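Local coordinates for peptidase S15/CocE/NonD (Thaumarchaeota archaeon SCGC AB-539-E09, PDB 4PF1), which probably removes residues from the N-terminal ends of peptides as a serine aminopeptidase with an alpha/beta hydrolase fold, at residues I51-P54 and K55-N59; F78-S82 and L83-V87; A494-G498 and S499-W503; G348-R352 and R353-Q357. One frame throughout, in Å; residues are numbered along the deposited sequence.

How the interactions relate
From the N terminus, interaction 1 closes a beta turn where strand 46-54 leaves the central sheet, and interaction 2 closes the loop that enters the short helix 83-86. Their centres lie about 15 Å apart and they touch: Leu52 packs on Leu83 and Val87, and Pro54 on Leu83. Interaction 4 follows within helix 347-365 on the same side of the chain's centre, its nearest atoms about 11 Å from interaction 1 and about 10 Å from interaction 2. Interaction 3 comes last, in the C-terminal beta domain, joining two sheets, with its centre about 61 Å from that of interaction 1. All four are local and run in series; none nests or crosses.

Interaction 1: I51-P54 and K55-N59; sequences ILIP and KGVQN
Pro54 and Val57 form a local turn contact at the point where strand 46-54 leaves the central sheet of the alpha/beta hydrolase domain. The chain makes a type II beta turn from Pro54 to Val57, with Lys55 and Gly56 at its corners; the positive phi of Gly56 (86°) is easily adopted by a residue without a side chain. The closing bond from Val57 N to Pro54 O is weak at 3.5 Å, although fairly straight (162°); apolar packing accompanies it. Val57 places CG1 between its own backbone N and carbonyl carbon (chi1 83°), which turns this methyl back toward the strand. There it lies 3.2 Å from Pro54 O and against the proline ring, closest to Pro54 CD at 3.7 Å, with CG and CB a little farther off. The same methyl approaches Ile53 CG2 at 4.2 Å, the two side chains meeting at about a right angle. Pro54 also packs on Leu83 of helix 83-86, and Val57 on Arg98, which ties the turn to its surroundings. Lys55 points away from the strand, and its NZ is hydrogen-bonded to the backbone oxygen of Phe30. Strand 46-54 runs antiparallel to both sheet neighbours, 32-40 and 100-105, as the second strand of this fold does; the type II turn starts the loop that carries the chain on to strand 60-67.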
loop_
_atom_site.group_PDB
_atom_site.type_symbol
_atom_site.label_atom_id
_atom_site.label_comp_id
_atom_site.label_asym_id
_atom_site.label_seq_id
_atom_site.Cartn_x
_atom_site.Cartn_y
_atom_site.Cartn_z
ATOM N N ILE A 51 -10.833 7.315 37.140
ATOM C CA ILE A 51 -10.389 8.697 37.328
ATOM C C ILE A 51 -8.885 8.819 37.019
ATOM O O ILE A 51 -8.059 8.170 37.669
ATOM C CB ILE A 51 -10.731 9.186 38.767
ATOM C CG1 ILE A 51 -12.224 8.946 39.103
ATOM C CG2 ILE A 51 -10.353 10.662 38.958
ATOM C CD1 ILE A 51 -12.497 8.524 40.550
ATOM N N LEU A 52 -8.542 9.648 36.023
ATOM C CA LEU A 52 -7.154 9.870 35.620
ATOM C C LEU A 52 -6.704 11.257 36.071
ATOM O O LEU A 52 -7.192 12.270 35.565
ATOM C CB LEU A 52 -6.976 9.693 34.094
ATOM C CG LEU A 52 -7.576 8.419 33.470
ATOM C CD1 LEU A 52 -7.530 8.487 31.966
ATOM C CD2 LEU A 52 -6.863 7.158 33.962
ATOM N N ILE A 53 -5.813 11.299 37.065
ATOM C CA ILE A 53 -5.327 12.558 37.618
ATOM C C ILE A 53 -3.879 12.790 37.178
ATOM O O ILE A 53 -3.015 11.970 37.486
ATOM C CB ILE A 53 -5.462 12.603 39.172
ATOM C CG1 ILE A 53 -6.820 12.032 39.649
ATOM C CG2 ILE A 53 -5.230 14.032 39.695
ATOM C CD1 ILE A 53 -6.806 11.432 41.045
ATOM N N PRO A 54 -3.585 13.905 36.470
ATOM C CA PRO A 54 -2.186 14.179 36.093
ATOM C C PRO A 54 -1.333 14.402 37.342
ATOM O O PRO A 54 -1.802 15.025 38.291
ATOM C CB PRO A 54 -2.286 15.449 35.230
ATOM C CG PRO A 54 -3.737 15.586 34.886
ATOM C CD PRO A 54 -4.485 14.983 36.020
ATOM N N LYS A 55 -0.113 13.848 37.373
ATOM C CA LYS A 55 0.749 13.971 38.553
ATOM C C LYS A 55 1.218 15.418 38.777
ATOM O O LYS A 55 1.612 16.100 37.830
ATOM C CB LYS A 55 1.954 13.022 38.459
ATOM C CG LYS A 55 1.617 11.585 38.841
ATOM C CD LYS A 55 2.830 10.851 39.390
ATOM C CE LYS A 55 2.479 9.478 39.909
ATOM N NZ LYS A 55 2.543 8.445 38.844
ATOM N N GLY A 56 1.128 15.867 40.031
ATOM C CA GLY A 56 1.556 17.197 40.459
ATOM C C GLY A 56 0.530 18.307 40.301
ATOM O O GLY A 56 0.742 19.417 40.799
ATOM N N VAL A 57 -0.588 18.025 39.612
ATOM C CA VAL A 57 -1.621 19.026 39.349
ATOM C C VAL A 57 -2.501 19.279 40.595
ATOM O O VAL A 57 -2.640 18.412 41.462
ATOM C CB VAL A 57 -2.467 18.654 38.098
ATOM C CG1 VAL A 57 -3.585 17.671 38.439
ATOM C CG2 VAL A 57 -3.023 19.901 37.415
ATOM N N GLN A 58 -3.066 20.491 40.674
ATOM C CA GLN A 58 -3.971 20.933 41.733
ATOM C C GLN A 58 -4.915 22.005 41.182
ATOM O O GLN A 58 -4.568 22.690 40.214
ATOM C CB GLN A 58 -3.202 21.439 42.977
ATOM C CG GLN A 58 -2.179 22.543 42.712
ATOM C CD GLN A 58 -1.429 22.901 43.973
ATOM O OE1 GLN A 58 -1.861 23.740 44.769
ATOM N NE2 GLN A 58 -0.291 22.258 44.190
ATOM N N ASN A 59 -6.129 22.109 41.767
ATOM C CA ASN A 59 -7.174 23.070 41.380
ATOM C C ASN A 59 -7.460 23.029 39.851
ATOM O O ASN A 59 -7.576 24.077 39.210
ATOM C CB ASN A 59 -6.793 24.493 41.842
ATOM C CG ASN A 59 -7.970 25.405 42.083
ATOM O OD1 ASN A 59 -8.935 25.054 42.775
ATOM N ND2 ASN A 59 -7.885 26.620 41.568
#

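Interaction 2: F78-S82 and L83-V87; sequences FNSSS and LSMVV
Ser80 and Met85 face each other inside a loop that folds back on the short, weakly bonded helix 83-86, with an ST turn at Ser80. The Ser80 hydroxyl stands opposite its own backbone N (chi1 173°) and thereby accepts a nearly straight bond from Ser82 N, with OG and N 2.9 Å apart. Met85 CB comes within 3.5 Å of Ser80 OG and lies alongside Ser80 CB as well. Ser80 OG also hydrogen-bonds to Glu514 of the third subunit, so this turn belongs to a subunit interface. With an alanine here, Ser82 N would probably be left without its side-chain acceptor and Glu514 of the third subunit without its hydroxyl mate.

Bends at chi2 and chi3 bring the Met85 methyl round to Phe78, where the two side chains cross at a slant and CE lies 4.1 Å from ring atom CD2. The Phe78 ring meets Met85 O with its edge, the oxygen lying in the ring plane, while Phe78 N makes a weak bond to the same oxygen. Pro519 of the third subunit packs on Phe78 too. Val86 puts CG1 3.3 Å from Phe78 O, with Ser80 O also near that methyl. At the start of the helix Ser82 O takes Met85 N at 3.2 Å, the donor standing above the carbonyl plane, plus a weak bond from Val86 N. Ser82 OG and Ser84 OG approach to 2.7 Å, and a water that accepts from Ser84 N bonds weakly to Ser82 OG.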
loop_
_atom_site.group_PDB
_atom_site.type_symbol
_atom_site.label_atom_id
_atom_site.label_comp_id
_atom_site.label_asym_id
_atom_site.label_seq_id
_atom_site.Cartn_x
_atom_site.Cartn_y
_atom_site.Cartn_z
ATOM N N PHE A 78 -3.654 3.154 24.289
ATOM C CA PHE A 78 -2.390 2.437 24.260
ATOM C C PHE A 78 -2.010 2.105 25.703
ATOM O O PHE A 78 -2.343 2.872 26.607
ATOM C CB PHE A 78 -1.296 3.274 23.564
ATOM C CG PHE A 78 -1.577 3.494 22.095
ATOM C CD1 PHE A 78 -1.279 2.511 21.159
ATOM C CD2 PHE A 78 -2.202 4.657 21.657
ATOM C CE1 PHE A 78 -1.580 2.698 19.806
ATOM C CE2 PHE A 78 -2.504 4.840 20.305
ATOM C CZ PHE A 78 -2.202 3.854 19.391
ATOM N N ASN A 79 -1.380 0.942 25.936
ATOM C CA ASN A 79 -0.958 0.540 27.281
ATOM C C ASN A 79 0.309 1.311 27.626
ATOM O O ASN A 79 1.424 0.797 27.477
ATOM C CB ASN A 79 -0.747 -0.974 27.349
ATOM C CG ASN A 79 -0.619 -1.523 28.748
ATOM O OD1 ASN A 79 -0.842 -0.831 29.753
ATOM N ND2 ASN A 79 -0.284 -2.797 28.843
ATOM N N SER A 80 0.135 2.578 28.030
ATOM C CA SER A 80 1.240 3.500 28.214
ATOM C C SER A 80 1.371 4.073 29.629
ATOM O O SER A 80 0.423 4.058 30.418
ATOM C CB SER A 80 1.109 4.648 27.217
ATOM O OG SER A 80 2.066 5.672 27.435
ATOM N N SER A 81 2.576 4.614 29.916
ATOM C CA SER A 81 2.931 5.296 31.157
ATOM C C SER A 81 2.642 6.797 31.027
ATOM O O SER A 81 2.766 7.543 32.003
ATOM C CB SER A 81 4.405 5.066 31.479
ATOM O OG SER A 81 5.242 5.472 30.409
ATOM N N SER A 82 2.238 7.229 29.816
ATOM C CA SER A 82 1.938 8.623 29.495
ATOM C C SER A 82 0.427 8.845 29.391
ATOM O O SER A 82 -0.266 8.066 28.728
ATOM C CB SER A 82 2.625 9.021 28.190
ATOM O OG SER A 82 2.346 10.360 27.822
ATOM N N LEU A 83 -0.080 9.918 30.037
ATOM C CA LEU A 83 -1.507 10.274 30.036
ATOM C C LEU A 83 -2.004 10.595 28.620
ATOM O O LEU A 83 -3.121 10.217 28.261
ATOM C CB LEU A 83 -1.773 11.467 30.986
ATOM C CG LEU A 83 -3.231 11.978 31.071
ATOM C CD1 LEU A 83 -4.173 10.914 31.642
ATOM C CD2 LEU A 83 -3.314 13.260 31.871
ATOM N N SER A 84 -1.155 11.250 27.811
ATOM C CA SER A 84 -1.455 11.627 26.430
ATOM C C SER A 84 -1.754 10.410 25.529
ATOM O O SER A 84 -2.462 10.553 24.532
ATOM C CB SER A 84 -0.283 12.408 25.842
ATOM O OG SER A 84 0.913 11.647 25.893
ATOM N N MET A 85 -1.204 9.228 25.878
ATOM C CA MET A 85 -1.314 8.004 25.076
ATOM C C MET A 85 -2.452 7.058 25.506
ATOM O O MET A 85 -2.840 6.197 24.714
ATOM C CB MET A 85 0.015 7.231 25.110
ATOM C CG MET A 85 1.182 7.981 24.494
ATOM S SD MET A 85 1.085 8.099 22.692
ATOM C CE MET A 85 1.425 6.390 22.219
ATOM N N VAL A 86 -2.957 7.179 26.751
ATOM C CA VAL A 86 -4.000 6.271 27.262
ATOM C C VAL A 86 -5.425 6.774 26.957
ATOM O O VAL A 86 -6.347 5.965 26.857
ATOM C CB VAL A 86 -3.845 5.957 28.781
ATOM C CG1 VAL A 86 -2.614 5.095 29.044
ATOM C CG2 VAL A 86 -3.815 7.231 29.629
ATOM N N VAL A 87 -5.604 8.089 26.826
ATOM C CA VAL A 87 -6.925 8.687 26.618
ATOM C C VAL A 87 -7.363 8.653 25.140
ATOM O O VAL A 87 -6.510 8.732 24.246
ATOM C CB VAL A 87 -6.983 10.143 27.173
ATOM C CG1 VAL A 87 -6.851 10.155 28.689
ATOM C CG2 VAL A 87 -5.925 11.041 26.526
HETATM O O HOH W 1 1.093 13.144 29.136
#

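Interaction 3: A494-G498 and S499-W503; sequences ASTSG and SDADW
The contact of Ala494 with Trp503 sits in a loop that links strand 489-496 to strand 502-510 in the C-terminal beta domain. Those strands belong to different antiparallel sheets, so the connection crosses between layers and is no hairpin; no direct hydrogen bond joins the two segments. The two sides are joined instead by packing and by a bridging water. The methyl of Ala494 stands over one face of the Trp503 indole in a CH-pi contact, CB 3.9 Å from the centroid of the six-membered ring and 17° off its normal. CH2 is the ring atom nearest that methyl, at 3.7 Å, and Ser495 O lies near the ring plane at the edge. Tyr555 meets the indole as well, the two rings inclined.

Nearer the bend, Thr496 OG1 accepts from Gly498 N in an ST turn, at 3.1 Å and nearly straight (164°). One water donates to both sides of the loop, 2.7 Å from Thr496 OG1 and 2.7 Å from Asp500 O, while the Thr496 hydroxyl also bonds to Gln608 OE1. Thr496 CG2 and Ala501 CB, 4.3 Å apart, bring apolar groups together beside this polar bridge. Asp500 OD1 takes the backbone N of Ala501 on its anti side, 2.8 Å away and 24° out of the carboxylate plane. Its other oxygen forms a salt bridge with Arg536, and OD1 also bonds to Asn587. The chemistry thus implies a loop held at its bend by the Thr496 hydroxyl, a carboxylate and a water, while an aromatic face meets a methyl between the sheets.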
loop_
_atom_site.group_PDB
_atom_site.type_symbol
_atom_site.label_atom_id
_atom_site.label_comp_id
_atom_site.label_asym_id
_atom_site.label_seq_id
_atom_site.Cartn_x
_atom_site.Cartn_y
_atom_site.Cartn_z
ATOM N N ALA A 494 -44.383 10.602 -6.710
ATOM C CA ALA A 494 -44.110 9.284 -7.262
ATOM C C ALA A 494 -45.292 8.324 -7.152
ATOM O O ALA A 494 -46.089 8.406 -6.214
ATOM C CB ALA A 494 -42.895 8.682 -6.578
ATOM N N SER A 495 -45.380 7.393 -8.111
ATOM C CA SER A 495 -46.389 6.343 -8.127
ATOM C C SER A 495 -45.715 4.976 -8.175
ATOM O O SER A 495 -44.636 4.839 -8.752
ATOM C CB SER A 495 -47.337 6.516 -9.313
ATOM O OG SER A 495 -46.700 6.236 -10.549
ATOM N N THR A 496 -46.344 3.977 -7.559
ATOM C CA THR A 496 -45.864 2.596 -7.569
ATOM C C THR A 496 -47.012 1.666 -7.926
ATOM O O THR A 496 -48.157 1.941 -7.560
ATOM C CB THR A 496 -45.209 2.207 -6.216
ATOM O OG1 THR A 496 -44.851 0.818 -6.256
ATOM C CG2 THR A 496 -46.119 2.464 -5.009
ATOM N N SER A 497 -46.713 0.553 -8.615
ATOM C CA SER A 497 -47.737 -0.442 -8.937
ATOM C C SER A 497 -48.032 -1.335 -7.705
ATOM O O SER A 497 -48.979 -2.118 -7.728
ATOM C CB SER A 497 -47.321 -1.283 -10.141
ATOM O OG SER A 497 -46.091 -1.953 -9.923
ATOM N N GLY A 498 -47.234 -1.176 -6.643
ATOM C CA GLY A 498 -47.392 -1.906 -5.388
ATOM C C GLY A 498 -48.165 -1.141 -4.324
ATOM O O GLY A 498 -48.686 -0.055 -4.596
ATOM N N SER A 499 -48.254 -1.708 -3.099
ATOM C CA SER A 499 -48.990 -1.091 -1.981
ATOM C C SER A 499 -48.051 -0.556 -0.881
ATOM O O SER A 499 -48.521 -0.026 0.130
ATOM C CB SER A 499 -50.015 -2.057 -1.391
ATOM O OG SER A 499 -49.565 -3.401 -1.384
ATOM N N ASP A 500 -46.731 -0.668 -1.103
ATOM C CA ASP A 500 -45.692 -0.126 -0.219
ATOM C C ASP A 500 -44.427 0.119 -1.043
ATOM O O ASP A 500 -44.278 -0.472 -2.115
ATOM C CB ASP A 500 -45.411 -1.057 0.985
ATOM C CG ASP A 500 -44.810 -0.355 2.206
ATOM O OD1 ASP A 500 -44.304 0.784 2.055
ATOM O OD2 ASP A 500 -44.825 -0.952 3.300
ATOM N N ALA A 501 -43.555 1.047 -0.586
ATOM C CA ALA A 501 -42.320 1.395 -1.302
ATOM C C ALA A 501 -41.370 2.187 -0.446
ATOM O O ALA A 501 -41.803 2.963 0.397
ATOM C CB ALA A 501 -42.644 2.204 -2.558
ATOM N N ASP A 502 -40.069 2.022 -0.699
ATOM C CA ASP A 502 -39.002 2.822 -0.109
ATOM C C ASP A 502 -38.509 3.774 -1.172
ATOM O O ASP A 502 -38.423 3.382 -2.338
ATOM C CB ASP A 502 -37.846 1.934 0.390
ATOM C CG ASP A 502 -38.054 1.318 1.756
ATOM O OD1 ASP A 502 -39.017 1.711 2.445
ATOM O OD2 ASP A 502 -37.260 0.435 2.132
ATOM N N TRP A 503 -38.225 5.026 -0.806
ATOM C CA TRP A 503 -37.726 5.989 -1.775
ATOM C C TRP A 503 -36.416 6.582 -1.277
ATOM O O TRP A 503 -36.384 7.244 -0.237
ATOM C CB TRP A 503 -38.769 7.086 -2.077
ATOM C CG TRP A 503 -40.084 6.561 -2.588
ATOM C CD1 TRP A 503 -41.226 6.375 -1.866
ATOM C CD2 TRP A 503 -40.381 6.134 -3.926
ATOM N NE1 TRP A 503 -42.223 5.879 -2.674
ATOM C CE2 TRP A 503 -41.731 5.719 -3.943
ATOM C CE3 TRP A 503 -39.643 6.089 -5.124
ATOM C CZ2 TRP A 503 -42.360 5.257 -5.109
ATOM C CZ3 TRP A 503 -40.266 5.632 -6.279
ATOM C CH2 TRP A 503 -41.604 5.209 -6.262
HETATM O O HOH W 2 -43.123 -0.356 -4.593
#

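Interaction 4: G348-R352 and R353-Q357; sequences GGWFR and RNVMQ
The indole of Trp350 carries the amide of Asn354 over one face, with ND2 3.3 Å from CD1 and the two planes inclined by 29°. Trp385 is stacked with the same indole. Val355 CG2 nears the benzo part of the ring obliquely. The guanidinium of Arg353 lies with one face over Gly349 O, without a hydrogen bond to it; the approach uses the room left by a residue that has no side chain. The Phe351 ring takes Val355 CB at 3.7 Å from CD1 and Met356 CB at 3.9 Å from CZ, both oblique to the ring.

Asn354 ND2 also bonds to Trp350 O at 3.0 Å, in the carbonyl plane on a lone pair, while Asn354 N reaches that oxygen from 30° off the plane. Two bonds thus grip one carbonyl, and the one from ND2 helps fix the rotation of the amide. Chi1 near 178° in Trp350 swings the indole to where that amide can lie over it. With an alanine in its place, the Asn354 amide would probably lose the flat surface under it and Trp385 its stacking partner.

Phe351 O is likewise shared, by Val355 N at 2.9 Å and Met356 N at 3.0 Å, and Arg352 O accepts from Gln357 N at 2.8 Å. Arg352 pairs with Asp92 in a salt bridge, while Phe351 and Met356 pack on strands 178-184 and 287-292. The bonds from Met356 N and Gln357 N each span five residues and mark a wider, pi-type turn within helix 347-365, the helix that follows the eighth strand of an alpha/beta hydrolase sheet and packs against it.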
loop_
_atom_site.group_PDB
_atom_site.type_symbol
_atom_site.label_atom_id
_atom_site.label_comp_id
_atom_site.label_asym_id
_atom_site.label_seq_id
_atom_site.Cartn_x
_atom_site.Cartn_y
_atom_site.Cartn_z
ATOM N N GLY A 348 -10.362 18.441 12.499
ATOM C CA GLY A 348 -10.750 17.847 13.775
ATOM C C GLY A 348 -9.926 18.409 14.913
ATOM O O GLY A 348 -10.474 18.985 15.859
ATOM N N GLY A 349 -8.603 18.300 14.773
ATOM C CA GLY A 349 -7.638 18.853 15.721
ATOM C C GLY A 349 -7.722 20.367 15.832
ATOM O O GLY A 349 -7.549 20.914 16.926
ATOM N N TRP A 350 -8.020 21.059 14.698
ATOM C CA TRP A 350 -8.175 22.522 14.673
ATOM C C TRP A 350 -9.368 22.944 15.530
ATOM O O TRP A 350 -9.272 23.927 16.260
ATOM C CB TRP A 350 -8.343 23.056 13.233
ATOM C CG TRP A 350 -8.561 24.544 13.171
ATOM C CD1 TRP A 350 -7.601 25.510 13.141
ATOM C CD2 TRP A 350 -9.823 25.232 13.215
ATOM N NE1 TRP A 350 -8.183 26.759 13.166
ATOM C CE2 TRP A 350 -9.546 26.617 13.214
ATOM C CE3 TRP A 350 -11.166 24.811 13.259
ATOM C CZ2 TRP A 350 -10.560 27.584 13.239
ATOM C CZ3 TRP A 350 -12.168 25.770 13.302
ATOM C CH2 TRP A 350 -11.863 27.137 13.283
ATOM N N PHE A 351 -10.502 22.224 15.408
ATOM C CA PHE A 351 -11.710 22.531 16.170
ATOM C C PHE A 351 -11.482 22.353 17.678
ATOM O O PHE A 351 -11.883 23.219 18.454
ATOM C CB PHE A 351 -12.913 21.671 15.703
ATOM C CG PHE A 351 -14.003 21.559 16.749
ATOM C CD1 PHE A 351 -14.817 22.648 17.051
ATOM C CD2 PHE A 351 -14.148 20.399 17.504
ATOM C CE1 PHE A 351 -15.770 22.570 18.065
ATOM C CE2 PHE A 351 -15.105 20.323 18.518
ATOM C CZ PHE A 351 -15.909 21.408 18.790
ATOM N N ARG A 352 -10.893 21.219 18.090
ATOM C CA ARG A 352 -10.687 20.925 19.511
ATOM C C ARG A 352 -9.727 21.910 20.179
ATOM O O ARG A 352 -10.025 22.386 21.274
ATOM C CB ARG A 352 -10.216 19.479 19.723
ATOM C CG ARG A 352 -11.341 18.464 19.521
ATOM C CD ARG A 352 -10.991 17.052 19.994
ATOM N NE ARG A 352 -9.715 16.561 19.459
ATOM C CZ ARG A 352 -9.548 16.078 18.231
ATOM N NH1 ARG A 352 -10.566 16.042 17.379
ATOM N NH2 ARG A 352 -8.358 15.649 17.839
ATOM N N ARG A 353 -8.609 22.245 19.517
ATOM C CA ARG A 353 -7.616 23.165 20.082
ATOM C C ARG A 353 -8.091 24.628 20.091
ATOM O O ARG A 353 -7.878 25.323 21.080
ATOM C CB ARG A 353 -6.279 23.076 19.321
ATOM C CG ARG A 353 -5.550 21.733 19.445
ATOM C CD ARG A 353 -4.156 21.765 18.823
ATOM N NE ARG A 353 -4.156 22.375 17.492
ATOM C CZ ARG A 353 -4.276 21.697 16.355
ATOM N NH1 ARG A 353 -4.376 20.373 16.372
ATOM N NH2 ARG A 353 -4.282 22.335 15.193
ATOM N N ASN A 354 -8.696 25.103 18.982
ATOM C CA ASN A 354 -9.042 26.519 18.824
ATOM C C ASN A 354 -10.468 26.900 19.244
ATOM O O ASN A 354 -10.723 28.088 19.437
ATOM C CB ASN A 354 -8.806 26.963 17.382
ATOM C CG ASN A 354 -7.355 26.944 16.994
ATOM O OD1 ASN A 354 -6.600 27.872 17.290
ATOM N ND2 ASN A 354 -6.925 25.869 16.354
ATOM N N VAL A 355 -11.398 25.932 19.343
ATOM C CA VAL A 355 -12.791 26.241 19.686
ATOM C C VAL A 355 -13.226 25.515 20.976
ATOM O O VAL A 355 -13.683 26.177 21.906
ATOM C CB VAL A 355 -13.772 25.937 18.509
ATOM C CG1 VAL A 355 -15.205 26.339 18.862
ATOM C CG2 VAL A 355 -13.324 26.617 17.216
ATOM N N MET A 356 -13.096 24.165 21.024
ATOM C CA MET A 356 -13.547 23.361 22.169
ATOM C C MET A 356 -12.750 23.645 23.455
ATOM O O MET A 356 -13.364 23.846 24.502
ATOM C CB MET A 356 -13.519 21.855 21.850
ATOM C CG MET A 356 -14.269 21.012 22.884
ATOM S SD MET A 356 -13.962 19.232 22.777
ATOM C CE MET A 356 -12.246 19.165 23.236
ATOM N N GLN A 357 -11.402 23.635 23.391
ATOM C CA GLN A 357 -10.586 23.887 24.583
ATOM C C GLN A 357 -10.802 25.328 25.138
ATOM O O GLN A 357 -11.077 25.438 26.332
ATOM C CB GLN A 357 -9.094 23.585 24.339
ATOM C CG GLN A 357 -8.273 23.392 25.633
ATOM C CD GLN A 357 -8.850 22.364 26.599
ATOM O OE1 GLN A 357 -9.316 21.282 26.213
ATOM N NE2 GLN A 357 -8.801 22.675 27.884
#